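Local coordinates for polyketide cyclase / dehydrase and lipid transport (Nitrosospira multiformis, PDB 3P51), which is of unknown function but, as a member of the Bet v 1-like clan, may bind a lipid or other small apolar ligand in an internal cavity, at residues D26-I34 with V128-E139; Y74-V83 with E120-Y129. All coordinates share one frame; numbering follows the deposited sequence.

Interaction 1. Residues D26-I34 with V128-E139; sequences DFSWAPSLI and VYRSLLADLAAE
Asp135, on the helix 128-139, receives the loop 26-34 with both oxygens of its carboxylate. OD1 accepts the hydroxyl of Ser32 through its syn lone pair (Ser32 OG to Asp135 OD1, 2.7 Å), while OD2 takes the backbone amide of the same serine (Ser32 N to Asp135 OD2, 2.9 Å), an approach on the syn side but tilted 25° out of the carboxylate plane. The serine hydroxyl sits beside its own backbone N (chi1 -65°), which places both donors before one carboxylate. A water adds a further link: it donates to Asp135 OD2 at 2.6 Å, accepts from Leu33 N and is hydrogen-bonded to Ser131 OG one helical turn earlier. The next turn carries Glu139, whose OE2 forms a salt bridge with Arg20 of helix 14-21.

Apolar groups pack beside these bonds. Leu132 CD2 meets Ala30 CB at 3.6 Å and also touches Ile34 CG1, and its other methyl reaches Phe27 CZ. The Leu33 and Val128 side chains cross at about a right angle, with Leu33 CD1 3.8 Å from Val128 CG2. One turn further along the helix from Leu132, Trp29 CE3 lies 3.9 Å from Leu136 CD1, with Leu132 O at the edge of the Trp29 ring. An alanine in place of Asp135 would probably leave the amide and hydroxyl of Ser32 without their acceptor and the bridging water less firmly held. The chemistry thus implies a loop fixed to the C-terminal helix by one carboxylate that serves backbone, side chain and water together, with aliphatic packing beside it.

Interaction 2. Residues Y74-V83 with E120-Y129; sequences YSMDEGPSPV and EAVEYMNTVY
Pro82 and Ala121 bring the backbones nearest, CA to CA 5.5 Å. The strand 74-78 runs out into a loop that bends back toward the helix 120-129 through a type VI turn, with a cis peptide before Pro82 and a bond from Val83 N to Pro80 O.

This turn presents the Pro82 ring to Tyr124: CD lies over one face, 3.8 Å from the ring centroid and 17° off its normal, a CH-pi contact. The tyrosine ring reaches the loop because its CG stands opposite the backbone N (chi1 177°), and its OH extends to Pro80 CG. Val83 CG1 touches both Ala121 CB, 3.7 Å away, and the selenium of selenomethionine Met125. From the strand, selenomethionine Met76 meets Met125 tip to tip, CE to CE 3.9 Å. Deeper in, the Tyr74 and Tyr129 side chains come from opposite directions and bring Tyr74 OH within 2.9 Å of Tyr129 OH; Tyr129 OH is also hydrogen-bonded to Tyr91 OH, and Tyr74 OH to Trp110 NE1.

The contact is therefore largely apolar, joining the loop after strand 71-78 to the helix, while its tyrosine hydroxyls belong to a buried polar network between helix and sheet.

In the fold
Both interactions use helix 120-139 and share Val128 and Tyr129; the centres of the two contacts lie about 15 Å apart. Interaction 2 takes the N-terminal half of the helix and interaction 1 the C-terminal half. Along the chain, interaction 2 is nested within the loop closed by interaction 1: segment 26-34 follows helix 14-21, the strand and loop 74-83 come next, and the helix comes last. The long C-terminal helix packed against a seven-stranded antiparallel sheet is the Bet v 1-like, helix-grip fold. The two contacts join the helix to the loop before strand 37-40 and to the end of strand 71-78 and the loop after it; in relatives the space between such a helix and sheet holds the ligand, and the same may apply here.

Interaction 1. Residues D26-I34 with V128-E139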
loop_
_atom_site.group_PDB
_atom_site.type_symbol
_atom_site.label_atom_id
_atom_site.label_comp_id
_atom_site.label_asym_id
_atom_site.label_seq_id
_atom_site.Cartn_x
_atom_site.Cartn_y
_atom_site.Cartn_z
ATOM N N ASP A 26 -22.012 11.118 -8.446
ATOM C CA ASP A 26 -22.002 12.519 -8.875
ATOM C C ASP A 26 -20.737 12.844 -9.668
ATOM O O ASP A 26 -19.665 13.054 -9.088
ATOM C CB ASP A 26 -22.135 13.467 -7.675
ATOM C CG ASP A 26 -22.144 14.938 -8.089
ATOM O OD1 ASP A 26 -22.211 15.224 -9.302
ATOM O OD2 ASP A 26 -22.094 15.813 -7.208
ATOM N N PHE A 27 -20.870 12.886 -10.990
ATOM C CA PHE A 27 -19.753 13.188 -11.886
ATOM C C PHE A 27 -19.927 14.577 -12.519
ATOM O O PHE A 27 -19.303 14.880 -13.531
ATOM C CB PHE A 27 -19.650 12.117 -12.980
ATOM C CG PHE A 27 -18.235 11.666 -13.292
ATOM C CD1 PHE A 27 -17.158 12.523 -13.146
ATOM C CD2 PHE A 27 -17.994 10.376 -13.760
ATOM C CE1 PHE A 27 -15.859 12.104 -13.447
ATOM C CE2 PHE A 27 -16.693 9.949 -14.072
ATOM C CZ PHE A 27 -15.627 10.821 -13.909
ATOM N N SER A 28 -20.754 15.425 -11.902
ATOM C CA SER A 28 -21.064 16.740 -12.470
ATOM C C SER A 28 -19.837 17.635 -12.564
ATOM O O SER A 28 -19.879 18.687 -13.200
ATOM C CB SER A 28 -22.166 17.453 -11.668
ATOM O OG SER A 28 -21.775 17.666 -10.315
ATOM N N TRP A 29 -18.747 17.215 -11.931
ATOM C CA TRP A 29 -17.527 18.015 -11.897
ATOM C C TRP A 29 -16.654 17.880 -13.137
ATOM O O TRP A 29 -15.651 18.571 -13.256
ATOM C CB TRP A 29 -16.697 17.698 -10.652
ATOM C CG TRP A 29 -16.414 16.235 -10.391
ATOM C CD1 TRP A 29 -17.185 15.363 -9.668
ATOM C CD2 TRP A 29 -15.254 15.498 -10.799
ATOM N NE1 TRP A 29 -16.581 14.126 -9.619
ATOM C CE2 TRP A 29 -15.394 14.186 -10.304
ATOM C CE3 TRP A 29 -14.112 15.821 -11.539
ATOM C CZ2 TRP A 29 -14.438 13.200 -10.526
ATOM C CZ3 TRP A 29 -13.163 14.838 -11.759
ATOM C CH2 TRP A 29 -13.331 13.547 -11.251
ATOM N N ALA A 30 -17.025 16.985 -14.049
ATOM C CA ALA A 30 -16.294 16.844 -15.308
ATOM C C ALA A 30 -17.251 16.941 -16.500
ATOM O O ALA A 30 -17.467 15.955 -17.218
ATOM C CB ALA A 30 -15.534 15.522 -15.337
ATOM N N PRO A 31 -17.823 18.137 -16.721
ATOM C CA PRO A 31 -18.869 18.313 -17.743
ATOM C C PRO A 31 -18.365 18.239 -19.183
ATOM O O PRO A 31 -19.179 18.029 -20.086
ATOM C CB PRO A 31 -19.418 19.711 -17.446
ATOM C CG PRO A 31 -18.291 20.434 -16.762
ATOM C CD PRO A 31 -17.527 19.385 -15.992
ATOM N N SER A 32 -17.062 18.395 -19.402
ATOM C CA SER A 32 -16.532 18.370 -20.765
ATOM C C SER A 32 -16.748 17.012 -21.407
ATOM O O SER A 32 -17.323 16.908 -22.485
ATOM C CB SER A 32 -15.044 18.723 -20.799
ATOM O OG SER A 32 -14.819 20.063 -20.396
ATOM N N LEU A 33 -16.290 15.962 -20.739
ATOM C CA LEU A 33 -16.394 14.629 -21.308
ATOM C C LEU A 33 -17.628 13.875 -20.811
ATOM O O LEU A 33 -18.261 13.147 -21.569
ATOM C CB LEU A 33 -15.121 13.843 -21.013
ATOM C CG LEU A 33 -14.917 12.514 -21.731
ATOM C CD1 LEU A 33 -13.435 12.247 -21.907
ATOM C CD2 LEU A 33 -15.571 11.388 -20.960
ATOM N N ILE A 34 -17.974 14.050 -19.540
ATOM C CA ILE A 34 -19.107 13.325 -18.965
ATOM C C ILE A 34 -20.422 14.088 -19.141
ATOM O O ILE A 34 -20.653 15.098 -18.482
ATOM C CB ILE A 34 -18.899 13.030 -17.463
ATOM C CG1 ILE A 34 -17.554 12.336 -17.232
ATOM C CG2 ILE A 34 -20.045 12.180 -16.939
ATOM C CD1 ILE A 34 -17.336 11.125 -18.137
ATOM N N VAL A 128 -8.735 10.806 -22.144
ATOM C CA VAL A 128 -9.869 10.850 -21.226
ATOM C C VAL A 128 -9.475 11.395 -19.848
ATOM O O VAL A 128 -10.046 12.381 -19.373
ATOM C CB VAL A 128 -10.528 9.459 -21.088
ATOM C CG1 VAL A 128 -11.397 9.387 -19.827
ATOM C CG2 VAL A 128 -11.345 9.134 -22.348
ATOM N N TYR A 129 -8.496 10.767 -19.204
ATOM C CA TYR A 129 -8.088 11.225 -17.877
ATOM C C TYR A 129 -7.598 12.670 -17.842
ATOM O O TYR A 129 -7.874 13.387 -16.899
ATOM C CB TYR A 129 -7.060 10.277 -17.265
ATOM C CG TYR A 129 -7.698 8.986 -16.822
ATOM C CD1 TYR A 129 -8.951 8.991 -16.228
ATOM C CD2 TYR A 129 -7.075 7.764 -17.032
ATOM C CE1 TYR A 129 -9.560 7.814 -15.826
ATOM C CE2 TYR A 129 -7.674 6.582 -16.630
ATOM C CZ TYR A 129 -8.915 6.613 -16.029
ATOM O OH TYR A 129 -9.521 5.445 -15.626
ATOM N N ARG A 130 -6.886 13.106 -18.874
ATOM C CA ARG A 130 -6.388 14.477 -18.885
ATOM C C ARG A 130 -7.546 15.468 -18.969
ATOM O O ARG A 130 -7.513 16.527 -18.353
ATOM C CB ARG A 130 -5.378 14.678 -20.020
ATOM C CG ARG A 130 -4.038 14.029 -19.718
ATOM C CD ARG A 130 -3.201 13.771 -20.954
ATOM N NE ARG A 130 -2.017 12.970 -20.627
ATOM C CZ ARG A 130 -1.157 12.510 -21.532
ATOM N NH1 ARG A 130 -1.353 12.764 -22.828
ATOM N NH2 ARG A 130 -0.105 11.789 -21.145
ATOM N N SER A 131 -8.585 15.102 -19.710
ATOM C CA SER A 131 -9.772 15.947 -19.816
ATOM C C SER A 131 -10.537 16.026 -18.502
ATOM O O SER A 131 -10.944 17.103 -18.083
ATOM C CB SER A 131 -10.700 15.446 -20.928
ATOM O OG SER A 131 -11.957 16.097 -20.849
ATOM N N LEU A 132 -10.739 14.882 -17.854
ATOM C CA LEU A 132 -11.435 14.851 -16.571
ATOM C C LEU A 132 -10.689 15.687 -15.526
ATOM O O LEU A 132 -11.285 16.497 -14.814
ATOM C CB LEU A 132 -11.597 13.412 -16.073
ATOM C CG LEU A 132 -12.372 12.431 -16.968
ATOM C CD1 LEU A 132 -12.307 11.023 -16.400
ATOM C CD2 LEU A 132 -13.816 12.861 -17.141
ATOM N N LEU A 133 -9.377 15.495 -15.443
ATOM C CA LEU A 133 -8.568 16.254 -14.497
ATOM C C LEU A 133 -8.573 17.748 -14.826
ATOM O O LEU A 133 -8.621 18.586 -13.926
ATOM C CB LEU A 133 -7.137 15.721 -14.466
ATOM C CG LEU A 133 -6.965 14.330 -13.860
ATOM C CD1 LEU A 133 -5.552 13.822 -14.040
ATOM C CD2 LEU A 133 -7.336 14.336 -12.383
ATOM N N ALA A 134 -8.522 18.075 -16.113
ATOM C CA ALA A 134 -8.541 19.471 -16.554
ATOM C C ALA A 134 -9.818 20.197 -16.125
ATOM O O ALA A 134 -9.774 21.371 -15.754
ATOM C CB ALA A 134 -8.355 19.555 -18.065
ATOM N N ASP A 135 -10.954 19.502 -16.179
ATOM C CA ASP A 135 -12.200 20.047 -15.632
ATOM C C ASP A 135 -12.068 20.329 -14.135
ATOM O O ASP A 135 -12.493 21.372 -13.633
ATOM C CB ASP A 135 -13.363 19.077 -15.863
ATOM C CG ASP A 135 -13.932 19.165 -17.270
ATOM O OD1 ASP A 135 -13.578 20.117 -17.997
ATOM O OD2 ASP A 135 -14.740 18.284 -17.651
ATOM N N LEU A 136 -11.477 19.384 -13.416
ATOM C CA LEU A 136 -11.354 19.505 -11.966
ATOM C C LEU A 136 -10.507 20.722 -11.613
ATOM O O LEU A 136 -10.857 21.503 -10.729
ATOM C CB LEU A 136 -10.777 18.219 -11.365
ATOM C CG LEU A 136 -10.850 18.090 -9.842
ATOM C CD1 LEU A 136 -12.254 18.412 -9.358
ATOM C CD2 LEU A 136 -10.447 16.686 -9.428
ATOM N N ALA A 137 -9.402 20.893 -12.327
ATOM C CA ALA A 137 -8.529 22.044 -12.130
ATOM C C ALA A 137 -9.225 23.347 -12.504
ATOM O O ALA A 137 -9.125 24.339 -11.787
ATOM C CB ALA A 137 -7.255 21.881 -12.938
ATOM N N ALA A 138 -9.930 23.350 -13.630
ATOM C CA ALA A 138 -10.580 24.570 -14.087
ATOM C C ALA A 138 -11.603 25.048 -13.066
ATOM O O ALA A 138 -11.835 26.248 -12.924
ATOM C CB ALA A 138 -11.231 24.364 -15.449
ATOM N N GLU A 139 -12.207 24.110 -12.347
ATOM C CA GLU A 139 -13.192 24.471 -11.335
ATOM C C GLU A 139 -12.545 25.107 -10.097
ATOM O O GLU A 139 -13.139 25.962 -9.443
ATOM C CB GLU A 139 -14.041 23.259 -10.946
ATOM C CG GLU A 139 -14.880 23.503 -9.708
ATOM C CD GLU A 139 -16.168 22.700 -9.687
ATOM O OE1 GLU A 139 -16.587 22.185 -10.752
ATOM O OE2 GLU A 139 -16.765 22.604 -8.593
HETATM O O HOH W 1 -14.039 16.035 -18.824
#

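Interaction 2. Residues Y74-V83 with E120-Y129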
loop_
_atom_site.group_PDB
_atom_site.type_symbol
_atom_site.label_atom_id
_atom_site.label_comp_id
_atom_site.label_asym_id
_atom_site.label_seq_id
_atom_site.Cartn_x
_atom_site.Cartn_y
_atom_site.Cartn_z
ATOM N N TYR A 74 -12.461 1.614 -9.191
ATOM C CA TYR A 74 -13.575 1.013 -9.900
ATOM C C TYR A 74 -13.092 0.160 -11.054
ATOM O O TYR A 74 -12.002 0.382 -11.596
ATOM C CB TYR A 74 -14.492 2.113 -10.439
ATOM C CG TYR A 74 -13.760 3.097 -11.325
ATOM C CD1 TYR A 74 -13.679 2.903 -12.701
ATOM C CD2 TYR A 74 -13.133 4.214 -10.782
ATOM C CE1 TYR A 74 -12.991 3.800 -13.517
ATOM C CE2 TYR A 74 -12.454 5.112 -11.584
ATOM C CZ TYR A 74 -12.384 4.901 -12.943
ATOM O OH TYR A 74 -11.701 5.796 -13.733
ATOM N N SER A 75 -13.917 -0.808 -11.442
ATOM C CA SER A 75 -13.693 -1.552 -12.671
ATOM C C SER A 75 -14.512 -0.904 -13.773
ATOM O O SER A 75 -15.630 -0.447 -13.535
ATOM C CB SER A 75 -14.118 -3.013 -12.506
ATOM O OG SER A 75 -15.489 -3.126 -12.147
HETATM N N MSE A 76 -13.951 -0.844 -14.975
HETATM C CA MSE A 76 -14.743 -0.494 -16.144
HETATM C C MSE A 76 -15.230 -1.784 -16.802
HETATM O O MSE A 76 -14.455 -2.501 -17.433
HETATM C CB MSE A 76 -13.922 0.318 -17.141
HETATM C CG MSE A 76 -14.764 0.881 -18.261
HETATM SE SE MSE A 76 -13.704 1.185 -19.875
HETATM C CE MSE A 76 -12.572 2.613 -19.148
ATOM N N ASP A 77 -16.518 -2.074 -16.652
ATOM C CA ASP A 77 -17.090 -3.332 -17.127
ATOM C C ASP A 77 -17.476 -3.290 -18.614
ATOM O O ASP A 77 -17.451 -4.310 -19.307
ATOM C CB ASP A 77 -18.305 -3.701 -16.271
ATOM C CG ASP A 77 -18.031 -3.574 -14.764
ATOM O OD1 ASP A 77 -16.899 -3.875 -14.323
ATOM O OD2 ASP A 77 -18.956 -3.177 -14.023
ATOM N N GLU A 78 -17.863 -2.117 -19.097
ATOM C CA GLU A 78 -18.115 -1.938 -20.519
ATOM C C GLU A 78 -17.643 -0.552 -20.918
ATOM O O GLU A 78 -17.620 0.359 -20.098
ATOM C CB GLU A 78 -19.605 -2.079 -20.862
ATOM C CG GLU A 78 -20.298 -3.314 -20.313
ATOM C CD GLU A 78 -20.162 -4.542 -21.192
ATOM O OE1 GLU A 78 -19.436 -4.502 -22.225
ATOM O OE2 GLU A 78 -20.796 -5.561 -20.835
ATOM N N GLY A 79 -17.280 -0.394 -22.186
ATOM C CA GLY A 79 -16.884 0.905 -22.691
ATOM C C GLY A 79 -16.828 0.889 -24.201
ATOM O O GLY A 79 -16.848 -0.175 -24.804
ATOM N N PRO A 80 -16.740 2.076 -24.815
ATOM C CA PRO A 80 -16.627 2.166 -26.272
ATOM C C PRO A 80 -15.234 1.714 -26.705
ATOM O O PRO A 80 -14.305 1.775 -25.900
ATOM C CB PRO A 80 -16.807 3.662 -26.540
ATOM C CG PRO A 80 -16.266 4.322 -25.290
ATOM C CD PRO A 80 -16.613 3.390 -24.156
ATOM N N SER A 81 -15.100 1.252 -27.943
ATOM C CA SER A 81 -13.786 0.959 -28.507
ATOM C C SER A 81 -12.954 2.239 -28.370
ATOM O O SER A 81 -13.480 3.337 -28.559
ATOM C CB SER A 81 -13.922 0.504 -29.970
ATOM O OG SER A 81 -12.726 -0.109 -30.451
ATOM N N PRO A 82 -11.660 2.112 -28.021
ATOM C CA PRO A 82 -10.885 0.876 -27.895
ATOM C C PRO A 82 -10.838 0.291 -26.474
ATOM O O PRO A 82 -9.938 -0.505 -26.186
ATOM C CB PRO A 82 -9.487 1.345 -28.281
ATOM C CG PRO A 82 -9.415 2.709 -27.645
ATOM C CD PRO A 82 -10.813 3.296 -27.776
ATOM N N VAL A 83 -11.768 0.670 -25.599
ATOM C CA VAL A 83 -11.836 0.052 -24.274
ATOM C C VAL A 83 -13.093 -0.799 -24.059
ATOM O O VAL A 83 -13.595 -0.893 -22.941
ATOM C CB VAL A 83 -11.719 1.089 -23.129
ATOM C CG1 VAL A 83 -10.292 1.641 -23.037
ATOM C CG2 VAL A 83 -12.730 2.204 -23.324
ATOM N N GLU A 120 -3.363 -0.096 -27.796
ATOM C CA GLU A 120 -4.197 0.859 -28.518
ATOM C C GLU A 120 -4.964 1.785 -27.575
ATOM O O GLU A 120 -5.201 2.951 -27.889
ATOM C CB GLU A 120 -5.170 0.112 -29.438
ATOM C CG GLU A 120 -6.064 1.024 -30.270
ATOM C CD GLU A 120 -7.080 0.253 -31.107
ATOM O OE1 GLU A 120 -7.942 0.899 -31.746
ATOM O OE2 GLU A 120 -7.019 -0.998 -31.119
ATOM N N ALA A 121 -5.346 1.274 -26.412
ATOM C CA ALA A 121 -6.136 2.074 -25.482
ATOM C C ALA A 121 -5.331 3.091 -24.679
ATOM O O ALA A 121 -5.914 3.887 -23.941
ATOM C CB ALA A 121 -6.919 1.173 -24.539
ATOM N N VAL A 122 -4.003 3.056 -24.788
ATOM C CA VAL A 122 -3.166 3.898 -23.925
ATOM C C VAL A 122 -3.360 5.372 -24.248
ATOM O O VAL A 122 -3.669 6.173 -23.373
ATOM C CB VAL A 122 -1.660 3.532 -24.011
ATOM C CG1 VAL A 122 -0.788 4.672 -23.480
ATOM C CG2 VAL A 122 -1.373 2.240 -23.253
ATOM N N GLU A 123 -3.189 5.735 -25.510
ATOM C CA GLU A 123 -3.387 7.126 -25.894
ATOM C C GLU A 123 -4.808 7.562 -25.539
ATOM O O GLU A 123 -5.017 8.659 -25.018
ATOM C CB GLU A 123 -3.134 7.336 -27.391
ATOM C CG GLU A 123 -3.577 8.721 -27.868
ATOM C CD GLU A 123 -3.089 9.074 -29.266
ATOM O OE1 GLU A 123 -3.192 8.217 -30.172
ATOM O OE2 GLU A 123 -2.605 10.215 -29.455
ATOM N N TYR A 124 -5.780 6.697 -25.818
ATOM C CA TYR A 124 -7.187 7.037 -25.605
ATOM C C TYR A 124 -7.509 7.361 -24.136
ATOM O O TYR A 124 -8.186 8.353 -23.842
ATOM C CB TYR A 124 -8.111 5.936 -26.162
ATOM C CG TYR A 124 -9.587 6.189 -25.919
ATOM C CD1 TYR A 124 -10.367 6.857 -26.859
ATOM C CD2 TYR A 124 -10.203 5.763 -24.744
ATOM C CE1 TYR A 124 -11.717 7.094 -26.634
ATOM C CE2 TYR A 124 -11.548 5.992 -24.513
ATOM C CZ TYR A 124 -12.299 6.660 -25.459
ATOM O OH TYR A 124 -13.635 6.888 -25.225
HETATM N N MSE A 125 -7.010 6.552 -23.205
HETATM C CA MSE A 125 -7.283 6.812 -21.790
HETATM C C MSE A 125 -6.490 8.000 -21.242
HETATM O O MSE A 125 -6.994 8.749 -20.397
HETATM C CB MSE A 125 -7.079 5.559 -20.933
HETATM C CG MSE A 125 -8.105 4.454 -21.223
HETATM SE SE MSE A 125 -9.994 5.039 -21.050
HETATM C CE MSE A 125 -9.972 5.556 -19.168
ATOM N N ASN A 126 -5.263 8.188 -21.727
ATOM C CA ASN A 126 -4.531 9.410 -21.400
ATOM C C ASN A 126 -5.372 10.635 -21.744
ATOM O O ASN A 126 -5.443 11.590 -20.981
ATOM C CB ASN A 126 -3.183 9.479 -22.131
ATOM C CG ASN A 126 -2.085 8.734 -21.399
ATOM O OD1 ASN A 126 -2.127 8.597 -20.177
ATOM N ND2 ASN A 126 -1.096 8.253 -22.141
ATOM N N THR A 127 -6.016 10.594 -22.906
ATOM C CA THR A 127 -6.839 11.706 -23.354
ATOM C C THR A 127 -8.051 11.901 -22.457
ATOM O O THR A 127 -8.361 13.022 -22.059
ATOM C CB THR A 127 -7.283 11.516 -24.811
ATOM O OG1 THR A 127 -6.158 11.722 -25.673
ATOM C CG2 THR A 127 -8.387 12.504 -25.173
ATOM N N VAL A 128 -8.735 10.806 -22.144
ATOM C CA VAL A 128 -9.869 10.850 -21.226
ATOM C C VAL A 128 -9.475 11.395 -19.848
ATOM O O VAL A 128 -10.046 12.381 -19.373
ATOM C CB VAL A 128 -10.528 9.459 -21.088
ATOM C CG1 VAL A 128 -11.397 9.387 -19.827
ATOM C CG2 VAL A 128 -11.345 9.134 -22.348
ATOM N N TYR A 129 -8.496 10.767 -19.204
ATOM C CA TYR A 129 -8.088 11.225 -17.877
ATOM C C TYR A 129 -7.598 12.670 -17.842
ATOM O O TYR A 129 -7.874 13.387 -16.899
ATOM C CB TYR A 129 -7.060 10.277 -17.265
ATOM C CG TYR A 129 -7.698 8.986 -16.822
ATOM C CD1 TYR A 129 -8.951 8.991 -16.228
ATOM C CD2 TYR A 129 -7.075 7.764 -17.032
ATOM C CE1 TYR A 129 -9.560 7.814 -15.826
ATOM C CE2 TYR A 129 -7.674 6.582 -16.630
ATOM C CZ TYR A 129 -8.915 6.613 -16.029
ATOM O OH TYR A 129 -9.521 5.445 -15.626
#